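Local coordinates for tapirin (Caldicellulosiruptor kristjanssonii, PDB 6N2B), which probably binds cellulose and helps the thermophilic bacterium adhere to it, and carries a calcium ion in its beta-helical C-terminal domain, at residues 429-434 against 466-471; 446-451 against 478-483. All blocks are in the same frame, centred on the assembly; numbering follows the deposited sequence. Where two conformers were deposited one is given.

Overall arrangement
Both contacts lie toward one end of the elongated beta-helix, their centres 13 Å apart. Contact 1 is the outer one, its centre about 33 Å from that of the chain; it sets the calcium-binding loop 429-434 against helix 459-470. Contact 2, its centre about 21 Å from that of the chain, is the buried pairing of strands 448-453 and 478-483. The chain runs from that helix into strand 478-483, and the two contacts touch directly: L470 CD1 packs 3.8 Å from W447 CE3, and K469 CB lies 4.3 Å from I449 CD1. The nearest atoms of the V451 side chain are about 8 Å from the calcium ion and about 4 Å from the side chain of L436, whose backbone O binds it.

Contact 1: 429-434 against 466-471; sequences DPVGAT and VNSKLG. With CA (calcium ion), chain C.
K469 sets CG anti to its carbonyl carbon (chi1 -62°), then bends at chi2 (-58°) and again at chi4, which carries its ammonium end to the D429 carboxylate approaching from the opposite direction. The meeting takes place at a calcium-binding loop on the surface of this beta-helical tapirin domain, where 429-434 lies beside the last turns of helix 459-470. In the D429 conformer described, one of two modelled, the carboxylate is divided between two cations. OD1 of D429 binds the calcium ion at 2.5 Å, while OD2 of D429 faces NZ of K469 at 3.5 Å, a salt bridge with a weak hydrogen bond; CE of K469 lies 3.4 Å from OD1 of D429. NZ of K469 has a firmer partner in the hydroxyl of S438, so the lysine is steered by strand 436-441 as well as by the loop. The calcium ion and, more weakly, the lysine would probably both favour the ionised carboxylate. The loop curls round the ion and turns carbonyls inward: D429 O, at 2.6 Å from the calcium, V431 O and A433 O. L436 O and E465 OE1 complete the site, the latter from the same helix as K469. Beyond the metal, S468 presents its hydroxymethyl group to the turn of the loop. OG of S468 is hydrogen-bonded to E465 O of its own helix and lies 3.5 Å from CA of G432. G432 has positive phi (74°), and a beta carbon there would collide with the serine hydroxyl and press on the carbonyl of V431. Beside it, V431 directs one methyl, CG1, against the same serine, 3.9 Å from S468 OG.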
ATOM      1  N   ASP A 429      16.517  20.251 -18.121  0.59 31.16           N
ATOM      2  CA  ASP A 429      17.079  20.743 -19.385  0.59 33.81           C
ATOM      3  C   ASP A 429      16.158  21.811 -19.988  0.59 30.92           C
ATOM      4  O   ASP A 429      14.960  21.815 -19.702  0.59 30.17           O
ATOM      5  CB  ASP A 429      17.312  19.630 -20.436  0.59 33.80           C
ATOM      6  CG  ASP A 429      16.420  18.361 -20.245  0.59 27.88           C
ATOM      7  OD1 ASP A 429      15.270  18.333 -20.744  0.59 18.80           O
ATOM      8  OD2 ASP A 429      16.902  17.356 -19.668  0.59 18.36           O
ATOM      9  N   PRO A 430      16.677  22.755 -20.795  1.00 38.36           N
ATOM     10  CA  PRO A 430      15.770  23.698 -21.474  1.00 37.38           C
ATOM     11  C   PRO A 430      15.066  23.099 -22.673  1.00 37.19           C
ATOM     12  O   PRO A 430      14.075  23.685 -23.128  1.00 39.10           O
ATOM     13  CB  PRO A 430      16.693  24.858 -21.900  1.00 30.91           C
ATOM     14  CG  PRO A 430      17.985  24.633 -21.192  1.00 36.18           C
ATOM     15  CD  PRO A 430      18.085  23.146 -21.000  1.00 45.73           C
ATOM     16  N   VAL A 431      15.540  21.963 -23.195  1.00 25.03           N
ATOM     17  CA  VAL A 431      14.766  21.204 -24.176  1.00 35.10           C
ATOM     18  C   VAL A 431      13.418  20.805 -23.587  1.00 27.15           C
ATOM     19  O   VAL A 431      13.346  20.225 -22.501  1.00 28.97           O
ATOM     20  CB  VAL A 431      15.545  19.957 -24.618  1.00 37.51           C
ATOM     21  CG1 VAL A 431      14.905  19.354 -25.846  1.00 33.81           C
ATOM     22  CG2 VAL A 431      17.004  20.303 -24.873  1.00 42.19           C
ATOM     23  N   GLY A 432      12.338  21.081 -24.312  1.00 30.79           N
ATOM     24  CA  GLY A 432      11.056  20.677 -23.751  1.00 33.35           C
ATOM     25  C   GLY A 432      10.642  21.585 -22.603  1.00 41.36           C
ATOM     26  O   GLY A 432      11.012  22.762 -22.547  1.00 41.07           O
ATOM     27  N   ALA A 433       9.860  21.034 -21.672  1.00 33.76           N
ATOM     28  CA  ALA A 433       9.427  21.817 -20.516  1.00 35.54           C
ATOM     29  C   ALA A 433      10.635  22.258 -19.695  1.00 33.99           C
ATOM     30  O   ALA A 433      11.461  21.431 -19.298  1.00 30.31           O
ATOM     31  CB  ALA A 433       8.458  21.016 -19.643  1.00 20.88           C
ATOM     32  N   THR A 434      10.734  23.569 -19.432  1.00 30.71           N
ATOM     33  CA  THR A 434      11.952  24.097 -18.821  1.00 34.29           C
ATOM     34  C   THR A 434      12.049  23.775 -17.334  1.00 28.89           C
ATOM     35  O   THR A 434      13.125  23.939 -16.750  1.00 34.37           O
ATOM     36  CB  THR A 434      12.071  25.619 -19.079  1.00 36.58           C
ATOM     37  OG1 THR A 434      11.094  26.345 -18.330  1.00 30.32           O
ATOM     38  CG2 THR A 434      11.869  25.936 -20.567  1.00 39.60           C
ATOM     39  N   VAL A 466       8.132  15.099 -23.115  1.00 14.66           N
ATOM     40  CA  VAL A 466       8.241  13.802 -23.784  1.00 20.90           C
ATOM     41  C   VAL A 466       8.434  13.981 -25.292  1.00 20.40           C
ATOM     42  O   VAL A 466       9.345  13.399 -25.888  1.00 22.60           O
ATOM     43  CB  VAL A 466       7.016  12.918 -23.459  1.00 29.09           C
ATOM     44  CG1 VAL A 466       6.936  11.739 -24.397  1.00 19.31           C
ATOM     45  CG2 VAL A 466       7.066  12.416 -22.006  1.00 17.27           C
ATOM     46  N   ASN A 467       7.590  14.799 -25.928  1.00 17.56           N
ATOM     47  CA  ASN A 467       7.692  15.006 -27.373  1.00 18.84           C
ATOM     48  C   ASN A 467       9.041  15.568 -27.782  1.00 19.79           C
ATOM     49  O   ASN A 467       9.547  15.260 -28.866  1.00 19.41           O
ATOM     50  CB  ASN A 467       6.608  15.972 -27.857  1.00 20.06           C
ATOM     51  CG  ASN A 467       5.313  15.288 -28.138  1.00 27.03           C
ATOM     52  OD1 ASN A 467       5.180  14.519 -29.107  1.00 19.61           O
ATOM     53  ND2 ASN A 467       4.314  15.585 -27.297  1.00 20.13           N
ATOM     54  N   SER A 468       9.605  16.454 -26.968  1.00 22.76           N
ATOM     55  CA  SER A 468      10.890  17.023 -27.336  1.00 23.32           C
ATOM     56  C   SER A 468      11.968  15.944 -27.412  1.00 24.74           C
ATOM     57  O   SER A 468      12.834  15.982 -28.295  1.00 25.96           O
ATOM     58  CB  SER A 468      11.281  18.101 -26.336  1.00 22.65           C
ATOM     59  OG  SER A 468      11.605  17.494 -25.089  1.00 28.79           O
ATOM     60  N   LYS A 469      11.933  14.972 -26.490  1.00 17.05           N
ATOM     61  CA  LYS A 469      12.996  13.978 -26.446  1.00 17.41           C
ATOM     62  C   LYS A 469      12.775  12.865 -27.456  1.00 29.36           C
ATOM     63  O   LYS A 469      13.750  12.334 -28.009  1.00 24.00           O
ATOM     64  CB  LYS A 469      13.137  13.380 -25.044  1.00 13.03           C
ATOM     65  CG  LYS A 469      13.522  14.404 -23.949  1.00 19.34           C
ATOM     66  CD  LYS A 469      14.831  15.099 -24.271  1.00 13.28           C
ATOM     67  CE  LYS A 469      15.414  15.826 -23.091  1.00 17.94           C
ATOM     68  NZ  LYS A 469      15.811  14.969 -21.936  1.00 20.88           N
ATOM     69  N   LEU A 470      11.510  12.528 -27.738  1.00 27.08           N
ATOM     70  CA  LEU A 470      11.177  11.352 -28.527  1.00 14.35           C
ATOM     71  C   LEU A 470      10.706  11.658 -29.934  1.00 20.98           C
ATOM     72  O   LEU A 470      10.557  10.722 -30.729  1.00 23.56           O
ATOM     73  CB  LEU A 470      10.091  10.547 -27.817  1.00 15.90           C
ATOM     74  CG  LEU A 470      10.401  10.111 -26.387  1.00 19.91           C
ATOM     75  CD1 LEU A 470       9.372   9.075 -25.957  1.00 20.43           C
ATOM     76  CD2 LEU A 470      11.817   9.558 -26.251  1.00 12.38           C
ATOM     77  N   GLY A 471      10.462  12.929 -30.260  1.00 26.08           N
ATOM     78  CA  GLY A 471       9.821  13.296 -31.507  1.00 15.33           C
ATOM     79  C   GLY A 471       8.392  12.822 -31.630  1.00 19.52           C
ATOM     80  O   GLY A 471       7.809  12.936 -32.709  1.00 18.22           O
TER
HETATM   81 CA    CA C 601      13.402  19.871 -20.284  1.00 51.62          CA

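Contact 2: 446-451 against 478-483; sequences PWEIVV and RLYLAS
A parallel strand ladder joins 448-451 to 478-483 in the part of the beta-helix that carries the calcium loop. Five backbone hydrogen bonds link it, starting with R478 N to W447 O (2.9 Å). I449 then spans two residues of its neighbour, its N bonded to R478 O and its O to Y480 N; V451 does likewise with Y480 O and A482 N (2.9 Å from V451 O). On the face of E448 and Y480, the R478 chain bends at chi2 (-86°) and turns one face of its guanidinium to the CD-CG edge of the P446 ring, which stands steeply on it, CD over the group's centre and 3.7 Å from CZ of R478. One water lies at the guanidinium edge, in its plane; it accepts from R478 NH1 (3.1 Å) and donates to E448 OE2 and to Y480 OH. The far ends are held too, E448 OE1 by G535 N and Y480 OH by K532 O. An alanine in place of R478 would probably leave the CD-CG edge of P446 without the guanidinium face it rests on, and this water without its R478 donor. On the other face, V451 CG2 meets L479 CD2 at 4.0 Å, where L462 of helix 459-470 packs against both. Strand 478-483 also pairs in parallel with 510-513, the stacking of parallel strands typical of a beta-helix.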
ATOM      1  N   PRO A 446       8.362  -1.347 -25.213  1.00 25.09           N
ATOM      2  CA  PRO A 446       8.231   0.027 -25.696  1.00 21.32           C
ATOM      3  C   PRO A 446       9.330   0.955 -25.218  1.00 23.19           C
ATOM      4  O   PRO A 446      10.090   0.597 -24.318  1.00 23.00           O
ATOM      5  CB  PRO A 446       6.892   0.479 -25.095  1.00 26.77           C
ATOM      6  CG  PRO A 446       6.234  -0.759 -24.579  1.00 21.15           C
ATOM      7  CD  PRO A 446       7.340  -1.660 -24.203  1.00 22.71           C
ATOM      8  N   TRP A 447       9.396   2.144 -25.812  1.00 26.45           N
ATOM      9  CA  TRP A 447      10.349   3.154 -25.376  1.00 21.30           C
ATOM     10  C   TRP A 447      10.129   3.485 -23.906  1.00 25.48           C
ATOM     11  O   TRP A 447       8.999   3.491 -23.408  1.00 24.44           O
ATOM     12  CB  TRP A 447      10.200   4.428 -26.201  1.00 18.57           C
ATOM     13  CG  TRP A 447      10.517   4.284 -27.643  1.00 24.53           C
ATOM     14  CD1 TRP A 447      11.185   3.247 -28.255  1.00 24.10           C
ATOM     15  CD2 TRP A 447      10.189   5.214 -28.674  1.00 28.73           C
ATOM     16  NE1 TRP A 447      11.283   3.485 -29.610  1.00 20.54           N
ATOM     17  CE2 TRP A 447      10.680   4.682 -29.892  1.00 24.61           C
ATOM     18  CE3 TRP A 447       9.527   6.450 -28.689  1.00 23.75           C
ATOM     19  CZ2 TRP A 447      10.525   5.342 -31.102  1.00 21.08           C
ATOM     20  CZ3 TRP A 447       9.373   7.102 -29.890  1.00 24.74           C
ATOM     21  CH2 TRP A 447       9.871   6.548 -31.084  1.00 29.74           C
ATOM     22  N   GLU A 448      11.223   3.780 -23.216  1.00 22.23           N
ATOM     23  CA  GLU A 448      11.190   4.101 -21.801  1.00 18.56           C
ATOM     24  C   GLU A 448      11.757   5.499 -21.600  1.00 22.83           C
ATOM     25  O   GLU A 448      12.756   5.872 -22.222  1.00 25.00           O
ATOM     26  CB  GLU A 448      11.985   3.070 -20.986  1.00 21.71           C
ATOM     27  CG  GLU A 448      11.548   1.624 -21.190  1.00 13.16           C
ATOM     28  CD  GLU A 448      12.236   0.653 -20.218  1.00 26.90           C
ATOM     29  OE1 GLU A 448      12.970   1.120 -19.302  1.00 18.13           O
ATOM     30  OE2 GLU A 448      12.045  -0.587 -20.375  1.00 24.22           O
ATOM     31  N   ILE A 449      11.105   6.290 -20.763  1.00 19.57           N
ATOM     32  CA  ILE A 449      11.606   7.615 -20.433  1.00 15.36           C
ATOM     33  C   ILE A 449      11.318   7.838 -18.968  1.00 15.41           C
ATOM     34  O   ILE A 449      10.260   7.448 -18.470  1.00 20.40           O
ATOM     35  CB  ILE A 449      10.982   8.735 -21.303  1.00 13.89           C
ATOM     36  CG1 ILE A 449      11.421  10.118 -20.801  1.00 15.19           C
ATOM     37  CG2 ILE A 449       9.477   8.658 -21.351  1.00  8.31           C
ATOM     38  CD1 ILE A 449      11.318  11.227 -21.860  1.00  9.78           C
ATOM     39  N   VAL A 450      12.283   8.409 -18.260  1.00 16.85           N
ATOM     40  CA  VAL A 450      12.075   8.865 -16.894  1.00 19.55           C
ATOM     41  C   VAL A 450      12.042  10.386 -16.918  1.00 23.44           C
ATOM     42  O   VAL A 450      12.874  11.022 -17.580  1.00 21.65           O
ATOM     43  CB  VAL A 450      13.162   8.347 -15.940  1.00 15.94           C
ATOM     44  CG1 VAL A 450      14.542   8.608 -16.518  1.00 16.58           C
ATOM     45  CG2 VAL A 450      13.001   9.003 -14.594  1.00 14.60           C
ATOM     46  N   VAL A 451      11.062  10.964 -16.232  1.00 17.51           N
ATOM     47  CA  VAL A 451      10.874  12.407 -16.199  1.00 17.27           C
ATOM     48  C   VAL A 451      11.162  12.901 -14.783  1.00 15.08           C
ATOM     49  O   VAL A 451      10.541  12.443 -13.818  1.00 12.57           O
ATOM     50  CB  VAL A 451       9.464  12.781 -16.676  1.00 15.85           C
ATOM     51  CG1 VAL A 451       9.195  14.273 -16.488  1.00 12.42           C
ATOM     52  CG2 VAL A 451       9.318  12.373 -18.152  1.00 11.77           C
ATOM     53  N   ARG A 478       6.607   3.602 -21.760  1.00 21.02           N
ATOM     54  CA  ARG A 478       6.809   3.302 -20.351  1.00 17.31           C
ATOM     55  C   ARG A 478       7.312   4.562 -19.665  1.00 19.45           C
ATOM     56  O   ARG A 478       8.340   5.126 -20.064  1.00 16.59           O
ATOM     57  CB  ARG A 478       7.805   2.158 -20.178  1.00 20.85           C
ATOM     58  CG  ARG A 478       7.360   0.856 -20.804  1.00 17.33           C
ATOM     59  CD  ARG A 478       6.497   0.106 -19.820  1.00 23.21           C
ATOM     60  NE  ARG A 478       5.645  -0.883 -20.470  1.00 23.25           N
ATOM     61  CZ  ARG A 478       6.029  -2.118 -20.763  1.00 15.93           C
ATOM     62  NH1 ARG A 478       7.255  -2.527 -20.471  1.00 12.73           N
ATOM     63  NH2 ARG A 478       5.182  -2.933 -21.360  1.00 18.88           N
ATOM     64  N   LEU A 479       6.592   4.991 -18.632  1.00 18.00           N
ATOM     65  CA  LEU A 479       6.822   6.267 -17.973  1.00 15.36           C
ATOM     66  C   LEU A 479       7.275   6.048 -16.534  1.00 16.44           C
ATOM     67  O   LEU A 479       6.607   5.351 -15.763  1.00 19.09           O
ATOM     68  CB  LEU A 479       5.543   7.092 -18.004  1.00 18.69           C
ATOM     69  CG  LEU A 479       5.544   8.544 -18.432  1.00 21.07           C
ATOM     70  CD1 LEU A 479       4.323   9.214 -17.824  1.00 21.60           C
ATOM     71  CD2 LEU A 479       6.823   9.224 -18.004  1.00 20.63           C
ATOM     72  N   TYR A 480       8.405   6.640 -16.177  1.00 13.86           N
ATOM     73  CA  TYR A 480       8.922   6.637 -14.811  1.00 16.97           C
ATOM     74  C   TYR A 480       8.974   8.091 -14.344  1.00 22.80           C
ATOM     75  O   TYR A 480       9.765   8.890 -14.862  1.00 16.49           O
ATOM     76  CB  TYR A 480      10.294   5.965 -14.756  1.00 12.20           C
ATOM     77  CG  TYR A 480      10.198   4.570 -15.251  1.00 18.24           C
ATOM     78  CD1 TYR A 480      10.232   4.298 -16.612  1.00 15.96           C
ATOM     79  CD2 TYR A 480       9.996   3.507 -14.358  1.00 15.59           C
ATOM     80  CE1 TYR A 480      10.092   3.005 -17.076  1.00 17.83           C
ATOM     81  CE2 TYR A 480       9.860   2.216 -14.811  1.00 11.47           C
ATOM     82  CZ  TYR A 480       9.906   1.968 -16.167  1.00 17.49           C
ATOM     83  OH  TYR A 480       9.769   0.679 -16.624  1.00 20.49           O
ATOM     84  N   LEU A 481       8.095   8.448 -13.411  1.00 15.08           N
ATOM     85  CA  LEU A 481       7.988   9.815 -12.930  1.00 16.53           C
ATOM     86  C   LEU A 481       8.732   9.920 -11.614  1.00 16.46           C
ATOM     87  O   LEU A 481       8.459   9.148 -10.687  1.00 15.94           O
ATOM     88  CB  LEU A 481       6.526  10.229 -12.727  1.00 19.82           C
ATOM     89  CG  LEU A 481       5.485   9.942 -13.815  1.00 25.04           C
ATOM     90  CD1 LEU A 481       4.066  10.231 -13.341  1.00 14.56           C
ATOM     91  CD2 LEU A 481       5.794  10.745 -15.055  1.00 25.72           C
ATOM     92  N   ALA A 482       9.648  10.884 -11.522  1.00 11.10           N
ATOM     93  CA  ALA A 482      10.365  11.148 -10.280  1.00 16.89           C
ATOM     94  C   ALA A 482      10.216  12.624  -9.934  1.00 18.74           C
ATOM     95  O   ALA A 482      10.651  13.493 -10.697  1.00 21.51           O
ATOM     96  CB  ALA A 482      11.835  10.733 -10.388  1.00  8.20           C
ATOM     97  N   SER A 483       9.601  12.912  -8.789  1.00 18.28           N
ATOM     98  CA  SER A 483       9.269  14.287  -8.455  1.00 24.28           C
ATOM     99  C   SER A 483       9.513  14.596  -6.980  1.00 19.91           C
ATOM    100  O   SER A 483       9.348  13.748  -6.102  1.00 22.22           O
ATOM    101  CB  SER A 483       7.810  14.602  -8.808  1.00 23.26           C
ATOM    102  OG  SER A 483       7.459  15.884  -8.311  1.00 31.65           O
TER
HETATM  103  O   HOH W   1       9.541  -1.227 -18.793  1.00 21.18           O